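Local coordinates for Ufm1-specific protease (Caenorhabditis elegans, PDB 5EJJ), which cleaves the peptide bond at the C-terminal glycine of the ubiquitin-like modifier UFM1, acting as a thiol protease that releases it from target proteins, at residues Q367-T373 / G504-N508. Residues are numbered along the deposited sequence; the frame is centred on the assembly and turned at random.
Sequences QPVGEIT and GVDFN
The carboxylate of Asp506 has CG1 of Ile372 over one face, 3.8 Å from its CG, while Gly370 N comes in from the other side of the plane. At the OD1 end the amide of Gln367, turned 81° from the carboxylate, brings NE2 to 2.7 Å from OD1 in a weak, bent hydrogen bond. OD2 is met on its syn side by Gly370 N at 3.1 Å, the donor lying 34° out of the carboxylate plane. Val369 N adds weak bonds to both oxygens, so two successive backbone N-H groups, of Val369 and Gly370, point at this one acid group. With CG anti to the backbone N (chi1 -158°), the carboxylate swings toward the loop. Cutting Asp506 back to an alanine would probably leave Gln367 NE2 and Gly370 N without their acceptor and let the loop before the strand shift. A further flat group, the amide of Asn508, grips the same loop with ND2 at 3.0 Å from Val369 O; its OD1 accepts from Thr510 N, linking the loop to the turn that leaves strand 499-507. Beyond Gly370 the chains run antiparallel. Glu371 and Phe507 form a hydrogen-bonded pair, Glu371 N to Phe507 O and Phe507 N to Glu371 O both measuring 2.9 Å. Farther along the pairing is looser, though Val505 N still reaches Thr373 O at 3.0 Å. Trp540 packs against Gln367, Ile372 and Asp506, whereas Val505, Phe507 and Thr373 face helix 477-484. The short strand 371-374 thus joins strand 499-507 on the side away from strand 514-519, as a marginal strand of the antiparallel sheet in the C78 peptidase domain, a clan CA, papain-like fold, at a place away from the inferred active site.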
ATOM      1  N   GLN A 367      -6.052  16.115  17.691  1.00 84.40           N
ATOM      2  CA  GLN A 367      -5.918  16.810  18.964  1.00 82.95           C
ATOM      3  C   GLN A 367      -4.489  16.878  19.538  1.00 80.58           C
ATOM      4  O   GLN A 367      -4.329  16.907  20.764  1.00 79.34           O
ATOM      5  CB  GLN A 367      -6.796  16.085  20.011  1.00 92.83           C
ATOM      6  CG  GLN A 367      -7.059  14.540  19.774  1.00 87.94           C
ATOM      7  CD  GLN A 367      -5.790  13.667  19.597  1.00 71.42           C
ATOM      8  OE1 GLN A 367      -5.497  13.208  18.486  1.00 59.59           O
ATOM      9  NE2 GLN A 367      -5.054  13.429  20.692  1.00 59.91           N
ATOM     10  N   PRO A 368      -3.456  16.929  18.671  1.00 75.63           N
ATOM     11  CA  PRO A 368      -2.101  16.521  19.090  1.00 70.90           C
ATOM     12  C   PRO A 368      -1.709  17.314  20.343  1.00 67.56           C
ATOM     13  O   PRO A 368      -1.486  18.519  20.300  1.00 67.00           O
ATOM     14  CB  PRO A 368      -1.241  16.789  17.852  1.00 72.88           C
ATOM     15  CG  PRO A 368      -2.210  16.752  16.710  1.00 76.97           C
ATOM     16  CD  PRO A 368      -3.442  17.383  17.259  1.00 78.23           C
ATOM     17  N   VAL A 369      -1.633  16.596  21.458  1.00 71.56           N
ATOM     18  CA  VAL A 369      -1.223  17.133  22.753  1.00 72.13           C
ATOM     19  C   VAL A 369       0.301  17.237  22.777  1.00 69.75           C
ATOM     20  O   VAL A 369       0.874  18.109  23.431  1.00 73.77           O
ATOM     21  CB  VAL A 369      -1.707  16.206  23.901  1.00 75.46           C
ATOM     22  CG1 VAL A 369      -0.760  16.242  25.099  1.00 75.59           C
ATOM     23  CG2 VAL A 369      -3.138  16.555  24.301  1.00 73.07           C
ATOM     24  N   GLY A 370       0.957  16.347  22.050  1.00 69.25           N
ATOM     25  CA  GLY A 370       2.400  16.358  21.974  1.00 70.59           C
ATOM     26  C   GLY A 370       2.860  15.505  20.819  1.00 69.08           C
ATOM     27  O   GLY A 370       2.344  15.635  19.706  1.00 67.35           O
ATOM     28  N   GLU A 371       3.811  14.616  21.105  1.00 73.38           N
ATOM     29  CA  GLU A 371       4.460  13.758  20.105  1.00 76.92           C
ATOM     30  C   GLU A 371       3.727  12.428  19.868  1.00 71.02           C
ATOM     31  O   GLU A 371       3.589  11.610  20.781  1.00 75.35           O
ATOM     32  CB  GLU A 371       5.916  13.481  20.524  1.00 78.99           C
ATOM     33  CG  GLU A 371       6.681  12.526  19.617  1.00 77.08           C
ATOM     34  CD  GLU A 371       7.151  13.185  18.327  1.00 84.41           C
ATOM     35  OE1 GLU A 371       8.017  12.594  17.645  1.00 85.70           O
ATOM     36  OE2 GLU A 371       6.662  14.289  17.992  1.00 78.57           O
ATOM     37  N   ILE A 372       3.278  12.203  18.638  1.00 60.03           N
ATOM     38  CA  ILE A 372       2.549  10.982  18.317  1.00 56.52           C
ATOM     39  C   ILE A 372       3.400   9.899  17.650  1.00 53.66           C
ATOM     40  O   ILE A 372       4.023  10.121  16.610  1.00 53.71           O
ATOM     41  CB  ILE A 372       1.329  11.268  17.433  1.00 50.38           C
ATOM     42  CG1 ILE A 372       0.265  12.015  18.228  1.00 51.15           C
ATOM     43  CG2 ILE A 372       0.757   9.979  16.874  1.00 45.01           C
ATOM     44  CD1 ILE A 372      -1.049  12.133  17.483  1.00 53.87           C
ATOM     45  N   THR A 373       3.429   8.726  18.273  1.00 53.37           N
ATOM     46  CA  THR A 373       3.952   7.535  17.625  1.00 48.28           C
ATOM     47  C   THR A 373       2.794   6.559  17.460  1.00 46.27           C
ATOM     48  O   THR A 373       2.034   6.290  18.387  1.00 45.87           O
ATOM     49  CB  THR A 373       5.139   6.907  18.386  1.00 47.45           C
ATOM     50  OG1 THR A 373       6.136   7.908  18.629  1.00 55.12           O
ATOM     51  CG2 THR A 373       5.767   5.800  17.567  1.00 45.49           C
ATOM     52  N   GLY A 504      -1.583   3.515  19.332  1.00 44.52           N
ATOM     53  CA  GLY A 504      -0.606   4.581  19.414  1.00 47.94           C
ATOM     54  C   GLY A 504      -0.672   5.388  20.690  1.00 50.82           C
ATOM     55  O   GLY A 504      -1.589   5.242  21.500  1.00 52.01           O
ATOM     56  N   VAL A 505       0.320   6.250  20.860  1.00 50.62           N
ATOM     57  CA  VAL A 505       0.405   7.110  22.024  1.00 53.12           C
ATOM     58  C   VAL A 505       0.463   8.610  21.627  1.00 60.70           C
ATOM     59  O   VAL A 505       0.731   8.945  20.472  1.00 57.56           O
ATOM     60  CB  VAL A 505       1.594   6.680  22.906  1.00 47.22           C
ATOM     61  CG1 VAL A 505       1.287   5.356  23.559  1.00 47.09           C
ATOM     62  CG2 VAL A 505       2.848   6.546  22.079  1.00 48.01           C
ATOM     63  N   ASP A 506       0.164   9.499  22.575  1.00 66.24           N
ATOM     64  CA  ASP A 506       0.233  10.950  22.371  1.00 65.91           C
ATOM     65  C   ASP A 506       1.048  11.533  23.528  1.00 66.94           C
ATOM     66  O   ASP A 506       0.489  12.008  24.513  1.00 66.47           O
ATOM     67  CB  ASP A 506      -1.182  11.554  22.359  1.00 69.98           C
ATOM     68  CG  ASP A 506      -1.256  12.906  21.639  1.00 68.97           C
ATOM     69  OD1 ASP A 506      -2.387  13.332  21.267  1.00 60.59           O
ATOM     70  OD2 ASP A 506      -0.186  13.528  21.447  1.00 68.34           O
ATOM     71  N   PHE A 507       2.372  11.484  23.400  1.00 70.03           N
ATOM     72  CA  PHE A 507       3.282  11.741  24.517  1.00 69.38           C
ATOM     73  C   PHE A 507       4.040  13.075  24.431  1.00 78.15           C
ATOM     74  O   PHE A 507       4.778  13.328  23.477  1.00 76.77           O
ATOM     75  CB  PHE A 507       4.268  10.578  24.643  1.00 60.25           C
ATOM     76  CG  PHE A 507       5.315  10.779  25.695  1.00 66.60           C
ATOM     77  CD1 PHE A 507       4.983  11.309  26.933  1.00 71.40           C
ATOM     78  CD2 PHE A 507       6.630  10.409  25.458  1.00 68.43           C
ATOM     79  CE1 PHE A 507       5.946  11.487  27.906  1.00 74.71           C
ATOM     80  CE2 PHE A 507       7.600  10.578  26.429  1.00 72.96           C
ATOM     81  CZ  PHE A 507       7.260  11.119  27.653  1.00 77.77           C
ATOM     82  N   ASN A 508       3.869  13.900  25.465  1.00 82.92           N
ATOM     83  CA  ASN A 508       4.487  15.228  25.578  1.00 84.99           C
ATOM     84  C   ASN A 508       5.579  15.233  26.668  1.00 86.64           C
ATOM     85  O   ASN A 508       5.278  15.453  27.839  1.00 90.69           O
ATOM     86  CB  ASN A 508       3.380  16.242  25.913  1.00 84.45           C
ATOM     87  CG  ASN A 508       3.858  17.688  25.915  1.00 84.58           C
ATOM     88  OD1 ASN A 508       4.957  18.005  26.371  1.00 86.55           O
ATOM     89  ND2 ASN A 508       3.006  18.580  25.421  1.00 76.84           N
TER